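PDB 6OMZ: dihydropteroate synthase from Mycobacterium smegmatis, which probably catalyses the condensation of para-aminobenzoate with 6-hydroxymethyl-7,8-dihydropterin diphosphate to form 7,8-dihydropteroate, the immediate precursor of folate derivatives. Local coordinates for residues A[61-66]-A[267-272]; A[87-92]-A[97-102]. The protein carries 1 engineered substitution. All coordinates share one frame; numbering follows the deposited sequence.

After strand 23-29 and two helices, strand 61-65 supplies one side of contact 1, and helix 78-93 and strand 98-102 follow. The last turns of that helix fold back onto the strand in contact 2, closing a connection of only four residues. Contact 1 closes far later, when strand 267-270 arrives 200 residues on, so contact 2 is nested wholly inside its loop. Strands 61-65 and 98-102 are neighbours in the parallel sheet, and Asp63 OD1 meets Ser100 OG at 2.7 Å between them. Contact 1 thus belongs to the interior of the barrel and contact 2 to its helical outside, reaching the bound pterin monophosphate only through Asp102.

Contact 1: A[61-66]-A[267-272]; sequences IIDVGG and GVRVHD. With PMM (pterin-6-yl-methyl-monophosphate), chain D.
Asp63 OD2 takes two N-H groups from Arg269, the stronger from NE at 2.8 Å with an N-H...O angle of 162°. The second, from Arg269 NH2 to Asp63 OD2, is weak at 3.3 Å and bent, which makes NE the main arm of this buried salt bridge. OD2 lies at the guanidinium edge, close to its plane, whereas the arginine reaches OD2 from above the carboxylate plane; the two groups are turned 78° to each other. Strand 23-29 runs between the two strands, and the CA atoms of Asp63 and Arg269 are accordingly 8.1 Å apart. The extended chain of Arg269 (CG anti to the backbone N, chi1 -176°) and the side chain of Asp63 both lean toward the ligand side and meet there.

The other oxygen of Asp63, OD1, is held by Ser100 OG, and OD2 has a further weak bond from Asn121 ND2. The Ser100 bond probably helps fix the carboxylate, whose OD2 in turn positions the guanidinium. Asp102 OD2 lies close to Asp63 OD2, and Arg269 NH2 also forms a salt bridge to it, which would be expected to temper the repulsion between the two acids.

Beyond the bridge, the same guanidinium also contacts the ligand. Arg269 NH1 and NH2 converge on phosphate oxygen O2P of the pterin monophosphate, NH1 at 2.8 Å and NH2 at 2.9 Å. PMM N8 sits 3.2 Å above the Arg269 guanidinium plane, over its centre, so one face covers the pterin while the edge holds the phosphate. His271 adds a short bond from NE2 to phosphate oxygen O1P, at 2.6 Å. Polar and charged side chains at the C-terminal ends of barrel strands and just beyond them, gathered round a pterin and its phosphate, are characteristic of the TIM-barrel substrate site of dihydropteroate synthases.

Contact 2: A[87-92]-A[97-102]; sequences PVIREL and ITISID. With PMM (pterin-6-yl-methyl-monophosphate), chain D; EDO (1,2-ethanediol), chain L.
Ile99 lays its CD1 methyl against CB of Leu92 at 3.6 Å and reaches back along the helix toward Ile89. Helix 78-93 and strand 98-102 are the second and third elements of a right-handed beta-alpha-beta crossover that begins with strand 61-65, the repeating unit of the TIM barrel. The segment axes fit the returning helix: they approach to 9.3 Å and run nearly antiparallel, 164° between N-to-C directions, as expected where a helix returns along the outside of the barrel before the next parallel strand.

Three isoleucines of the strand segment meet two helix residues one turn apart. Ile99 sits between them: besides touching Leu92, its CD1 lies 4.1 Å from Ile89 CG2, the two side chains crossing at a slant. Ile89 extends its other branch to Ile101, CD1 to CD1 at 4.1 Å and at about a right angle. In Ile101, chi1 of 172° together with chi2 of 69° turns CD1 to this meeting. The side-chain contacts are aliphatic, carbonyl oxygens of Ile89 and Leu92 also touch the isoleucines, and the two segments together bury 295 Å². Val64 of strand 61-65 continues this layer, touching both Ile89 and Ile99.

Where the chain turns from helix to strand, Ile97 lies over the carbonyl of Leu92: its CB is 3.4 Å from Leu92 O, and its N gives that oxygen a weak bond at 3.5 Å. Farther out, Ile97 CD1 and Leu92 CD2 meet at 3.9 Å. Next along the chain, Thr98 N donates a nearly straight hydrogen bond to O1 of a 1,2-ethanediol molecule. At the opposite end of strand 98-102, Asp102 leaves this hydrophobic layer for the ligand pocket, where its OD2 comes to 2.8 Å from PMM N8.

Contact 1: A[61-66]-A[267-272]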
loop_
_atom_site.group_PDB
_atom_site.type_symbol
_atom_site.label_atom_id
_atom_site.label_comp_id
_atom_site.label_asym_id
_atom_site.label_seq_id
_atom_site.Cartn_x
_atom_site.Cartn_y
_atom_site.Cartn_z
ATOM N N ILE A 61 -3.679 10.477 2.380
ATOM C CA ILE A 61 -4.117 9.778 1.179
ATOM C C ILE A 61 -5.052 8.663 1.613
ATOM O O ILE A 61 -4.785 7.985 2.608
ATOM C CB ILE A 61 -2.925 9.194 0.392
ATOM C CG1 ILE A 61 -1.956 10.302 -0.032
ATOM C CG2 ILE A 61 -3.420 8.380 -0.828
ATOM C CD1 ILE A 61 -0.620 9.794 -0.541
ATOM N N ILE A 62 -6.146 8.474 0.881
ATOM C CA ILE A 62 -7.026 7.325 1.099
ATOM C C ILE A 62 -6.818 6.358 -0.060
ATOM O O ILE A 62 -7.026 6.724 -1.220
ATOM C CB ILE A 62 -8.501 7.728 1.214
ATOM C CG1 ILE A 62 -8.714 8.664 2.420
ATOM C CG2 ILE A 62 -9.354 6.479 1.346
ATOM C CD1 ILE A 62 -8.255 8.073 3.762
ATOM N N ASP A 63 -6.398 5.132 0.260
ATOM C CA ASP A 63 -6.151 4.082 -0.723
ATOM C C ASP A 63 -7.408 3.214 -0.811
ATOM O O ASP A 63 -7.703 2.452 0.112
ATOM C CB ASP A 63 -4.926 3.259 -0.311
ATOM C CG ASP A 63 -4.538 2.201 -1.347
ATOM O OD1 ASP A 63 -4.431 2.532 -2.546
ATOM O OD2 ASP A 63 -4.312 1.041 -0.954
ATOM N N VAL A 64 -8.149 3.330 -1.916
ATOM C CA VAL A 64 -9.419 2.626 -2.086
ATOM C C VAL A 64 -9.179 1.366 -2.913
ATOM O O VAL A 64 -8.536 1.427 -3.970
ATOM C CB VAL A 64 -10.470 3.542 -2.738
ATOM C CG1 VAL A 64 -11.774 2.778 -3.020
ATOM C CG2 VAL A 64 -10.742 4.767 -1.830
ATOM N N GLY A 65 -9.682 0.226 -2.431
ATOM C CA GLY A 65 -9.541 -1.035 -3.151
ATOM C C GLY A 65 -10.840 -1.818 -3.175
ATOM O O GLY A 65 -11.695 -1.670 -2.300
ATOM N N GLY A 66 -10.989 -2.652 -4.206
ATOM C CA GLY A 66 -12.191 -3.454 -4.331
ATOM C C GLY A 66 -11.928 -4.943 -4.296
ATOM O O GLY A 66 -12.856 -5.756 -4.248
ATOM N N GLY A 267 6.080 7.414 2.404
ATOM C CA GLY A 267 4.765 7.147 2.955
ATOM C C GLY A 267 4.690 5.814 3.669
ATOM O O GLY A 267 5.578 4.961 3.549
ATOM N N VAL A 268 3.594 5.647 4.416
ATOM C CA VAL A 268 3.237 4.380 5.055
ATOM C C VAL A 268 1.778 4.084 4.734
ATOM O O VAL A 268 0.931 4.979 4.806
ATOM C CB VAL A 268 3.459 4.417 6.590
ATOM C CG1 VAL A 268 4.938 4.550 6.927
ATOM C CG2 VAL A 268 2.670 5.578 7.253
ATOM N N ARG A 269 1.480 2.823 4.393
ATOM C CA ARG A 269 0.117 2.379 4.101
ATOM C C ARG A 269 -0.401 1.607 5.312
ATOM O O ARG A 269 0.184 0.583 5.687
ATOM C CB ARG A 269 0.093 1.510 2.832
ATOM C CG ARG A 269 -1.307 1.066 2.381
ATOM C CD ARG A 269 -1.212 0.139 1.144
ATOM N NE ARG A 269 -2.519 -0.345 0.717
ATOM C CZ ARG A 269 -3.126 -1.420 1.221
ATOM N NH1 ARG A 269 -2.553 -2.127 2.185
ATOM N NH2 ARG A 269 -4.312 -1.791 0.758
ATOM N N VAL A 270 -1.474 2.113 5.947
ATOM C CA VAL A 270 -1.942 1.563 7.217
ATOM C C VAL A 270 -3.463 1.470 7.250
ATOM O O VAL A 270 -4.181 2.241 6.608
ATOM C CB VAL A 270 -1.456 2.394 8.436
ATOM C CG1 VAL A 270 0.095 2.454 8.486
ATOM C CG2 VAL A 270 -2.050 3.808 8.393
ATOM N N HIS A 271 -3.955 0.521 8.041
ATOM C CA HIS A 271 -5.381 0.462 8.330
ATOM C C HIS A 271 -5.743 1.370 9.500
ATOM O O HIS A 271 -6.755 2.082 9.457
ATOM C CB HIS A 271 -5.786 -0.984 8.637
ATOM C CG HIS A 271 -5.567 -1.922 7.491
ATOM N ND1 HIS A 271 -6.535 -2.169 6.543
ATOM C CD2 HIS A 271 -4.489 -2.664 7.136
ATOM C CE1 HIS A 271 -6.068 -3.035 5.658
ATOM N NE2 HIS A 271 -4.829 -3.348 5.992
ATOM N N ASP A 272 -4.946 1.327 10.569
ATOM C CA ASP A 272 -5.227 2.096 11.787
ATOM C C ASP A 272 -4.485 3.414 11.659
ATOM O O ASP A 272 -3.336 3.557 12.085
ATOM C CB ASP A 272 -4.805 1.327 13.037
ATOM C CG ASP A 272 -5.328 1.954 14.331
ATOM O OD1 ASP A 272 -5.632 3.168 14.353
ATOM O OD2 ASP A 272 -5.432 1.213 15.337
HETATM N N5 PMM D . -0.628 -4.552 0.843
HETATM C C6 PMM D . -1.865 -4.931 0.474
HETATM C C7 PMM D . -2.541 -4.258 -0.529
HETATM N N8 PMM D . -2.038 -3.228 -1.221
HETATM N N1 PMM D . -0.275 -1.859 -1.619
HETATM C C2 PMM D . 0.972 -1.472 -1.360
HETATM N N2 PMM D . 1.535 -0.517 -2.105
HETATM N N3 PMM D . 1.737 -2.029 -0.375
HETATM C C4 PMM D . 1.332 -3.051 0.457
HETATM O O4 PMM D . 2.072 -3.481 1.337
HETATM C C4A PMM D . -0.041 -3.531 0.195
HETATM C C8A PMM D . -0.795 -2.883 -0.859
HETATM C C9 PMM D . -2.415 -6.172 1.115
HETATM O O10 PMM D . -2.704 -5.912 2.514
HETATM P PA PMM D . -4.123 -5.432 3.159
HETATM O O1P PMM D . -3.848 -5.261 4.609
HETATM O O2P PMM D . -4.550 -4.117 2.504
HETATM O O3P PMM D . -5.169 -6.501 2.875
#

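Contact 2: A[87-92]-A[97-102]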
loop_
_atom_site.group_PDB
_atom_site.type_symbol
_atom_site.label_atom_id
_atom_site.label_comp_id
_atom_site.label_asym_id
_atom_site.label_seq_id
_atom_site.Cartn_x
_atom_site.Cartn_y
_atom_site.Cartn_z
ATOM N N PRO A 87 -18.064 4.468 -6.988
ATOM C CA PRO A 87 -18.951 5.344 -6.191
ATOM C C PRO A 87 -18.277 5.893 -4.950
ATOM O O PRO A 87 -18.543 7.031 -4.543
ATOM C CB PRO A 87 -20.129 4.427 -5.819
ATOM C CG PRO A 87 -20.081 3.296 -6.813
ATOM C CD PRO A 87 -18.626 3.107 -7.115
ATOM N N VAL A 88 -17.428 5.081 -4.322
ATOM C CA VAL A 88 -16.709 5.513 -3.132
ATOM C C VAL A 88 -15.709 6.597 -3.497
ATOM O O VAL A 88 -15.604 7.625 -2.817
ATOM C CB VAL A 88 -16.019 4.304 -2.471
ATOM C CG1 VAL A 88 -15.126 4.752 -1.306
ATOM C CG2 VAL A 88 -17.061 3.286 -2.007
ATOM N N ILE A 89 -14.964 6.383 -4.579
ATOM C CA ILE A 89 -13.971 7.358 -5.008
ATOM C C ILE A 89 -14.645 8.665 -5.398
ATOM O O ILE A 89 -14.143 9.750 -5.082
ATOM C CB ILE A 89 -13.132 6.775 -6.164
ATOM C CG1 ILE A 89 -12.313 5.574 -5.664
ATOM C CG2 ILE A 89 -12.204 7.842 -6.760
ATOM C CD1 ILE A 89 -11.675 4.751 -6.804
ATOM N N ARG A 90 -15.782 8.588 -6.096
ATOM C CA ARG A 90 -16.471 9.811 -6.505
ATOM C C ARG A 90 -16.871 10.659 -5.301
ATOM O O ARG A 90 -16.686 11.885 -5.304
ATOM C CB ARG A 90 -17.702 9.484 -7.356
ATOM C CG ARG A 90 -17.414 9.336 -8.848
ATOM C CD ARG A 90 -18.710 9.295 -9.668
ATOM N NE ARG A 90 -19.484 8.083 -9.394
ATOM C CZ ARG A 90 -19.323 6.928 -10.040
ATOM N NH1 ARG A 90 -18.413 6.822 -11.000
ATOM N NH2 ARG A 90 -20.070 5.877 -9.723
ATOM N N GLU A 91 -17.414 10.031 -4.256
ATOM C CA GLU A 91 -17.877 10.821 -3.115
ATOM C C GLU A 91 -16.709 11.383 -2.300
ATOM O O GLU A 91 -16.777 12.517 -1.809
ATOM C CB GLU A 91 -18.810 9.981 -2.244
ATOM C CG GLU A 91 -20.000 9.451 -3.022
ATOM C CD GLU A 91 -21.072 8.841 -2.143
ATOM O OE1 GLU A 91 -21.221 9.283 -0.983
ATOM O OE2 GLU A 91 -21.768 7.919 -2.618
ATOM N N LEU A 92 -15.624 10.618 -2.156
ATOM C CA LEU A 92 -14.480 11.121 -1.401
ATOM C C LEU A 92 -13.747 12.212 -2.172
ATOM O O LEU A 92 -13.275 13.190 -1.582
ATOM C CB LEU A 92 -13.530 9.971 -1.052
ATOM C CG LEU A 92 -14.061 8.907 -0.080
ATOM C CD1 LEU A 92 -13.057 7.777 0.082
ATOM C CD2 LEU A 92 -14.400 9.524 1.293
ATOM N N ILE A 97 -10.387 15.058 -1.222
ATOM C CA ILE A 97 -9.467 14.073 -0.658
ATOM C C ILE A 97 -8.576 13.522 -1.759
ATOM O O ILE A 97 -9.035 13.276 -2.881
ATOM C CB ILE A 97 -10.266 12.957 0.036
ATOM C CG1 ILE A 97 -11.036 13.548 1.224
ATOM C CG2 ILE A 97 -9.354 11.792 0.468
ATOM C CD1 ILE A 97 -12.068 12.636 1.830
ATOM N N THR A 98 -7.292 13.328 -1.445
ATOM C CA THR A 98 -6.375 12.666 -2.368
ATOM C C THR A 98 -6.535 11.158 -2.259
ATOM O O THR A 98 -6.418 10.594 -1.165
ATOM C CB THR A 98 -4.926 13.042 -2.056
ATOM O OG1 THR A 98 -4.765 14.461 -2.154
ATOM C CG2 THR A 98 -3.986 12.340 -3.028
ATOM N N ILE A 99 -6.759 10.504 -3.395
ATOM C CA ILE A 99 -7.214 9.119 -3.423
ATOM C C ILE A 99 -6.298 8.306 -4.320
ATOM O O ILE A 99 -6.036 8.697 -5.463
ATOM C CB ILE A 99 -8.663 9.017 -3.931
ATOM C CG1 ILE A 99 -9.614 9.727 -2.962
ATOM C CG2 ILE A 99 -9.068 7.543 -4.121
ATOM C CD1 ILE A 99 -10.937 10.048 -3.585
ATOM N N SER A 100 -5.831 7.167 -3.818
ATOM C CA SER A 100 -5.161 6.189 -4.661
ATOM C C SER A 100 -6.090 5.007 -4.889
ATOM O O SER A 100 -6.850 4.624 -3.990
ATOM C CB SER A 100 -3.841 5.722 -4.045
ATOM O OG SER A 100 -4.026 5.168 -2.766
ATOM N N ILE A 101 -6.044 4.448 -6.100
ATOM C CA ILE A 101 -6.779 3.235 -6.452
ATOM C C ILE A 101 -5.824 2.041 -6.361
ATOM O O ILE A 101 -4.802 1.990 -7.058
ATOM C CB ILE A 101 -7.414 3.337 -7.852
ATOM C CG1 ILE A 101 -8.008 1.978 -8.291
ATOM C CG2 ILE A 101 -6.410 3.848 -8.901
ATOM C CD1 ILE A 101 -9.260 1.549 -7.470
ATOM N N ASP A 102 -6.152 1.085 -5.492
ATOM C CA ASP A 102 -5.369 -0.136 -5.295
ATOM C C ASP A 102 -5.917 -1.167 -6.278
ATOM O O ASP A 102 -6.905 -1.851 -6.005
ATOM C CB ASP A 102 -5.479 -0.599 -3.843
ATOM C CG ASP A 102 -4.609 -1.809 -3.522
ATOM O OD1 ASP A 102 -4.164 -2.541 -4.439
ATOM O OD2 ASP A 102 -4.365 -2.027 -2.317
HETATM N N5 PMM D . -0.628 -4.552 0.843
HETATM C C6 PMM D . -1.865 -4.931 0.474
HETATM C C7 PMM D . -2.541 -4.258 -0.529
HETATM N N8 PMM D . -2.038 -3.228 -1.221
HETATM N N1 PMM D . -0.275 -1.859 -1.619
HETATM C C2 PMM D . 0.972 -1.472 -1.360
HETATM N N2 PMM D . 1.535 -0.517 -2.105
HETATM N N3 PMM D . 1.737 -2.029 -0.375
HETATM C C4 PMM D . 1.332 -3.051 0.457
HETATM O O4 PMM D . 2.072 -3.481 1.337
HETATM C C4A PMM D . -0.041 -3.531 0.195
HETATM C C8A PMM D . -0.795 -2.883 -0.859
HETATM C C9 PMM D . -2.415 -6.172 1.115
HETATM O O10 PMM D . -2.704 -5.912 2.514
HETATM P PA PMM D . -4.123 -5.432 3.159
HETATM O O1P PMM D . -3.848 -5.261 4.609
HETATM O O2P PMM D . -4.550 -4.117 2.504
HETATM O O3P PMM D . -5.169 -6.501 2.875
HETATM C C1 EDO L . -6.920 13.889 2.462
HETATM O O1 EDO L . -6.367 13.810 1.144
HETATM C C2 EDO L . -6.446 15.187 3.103
HETATM O O2 EDO L . -6.695 16.253 2.183
#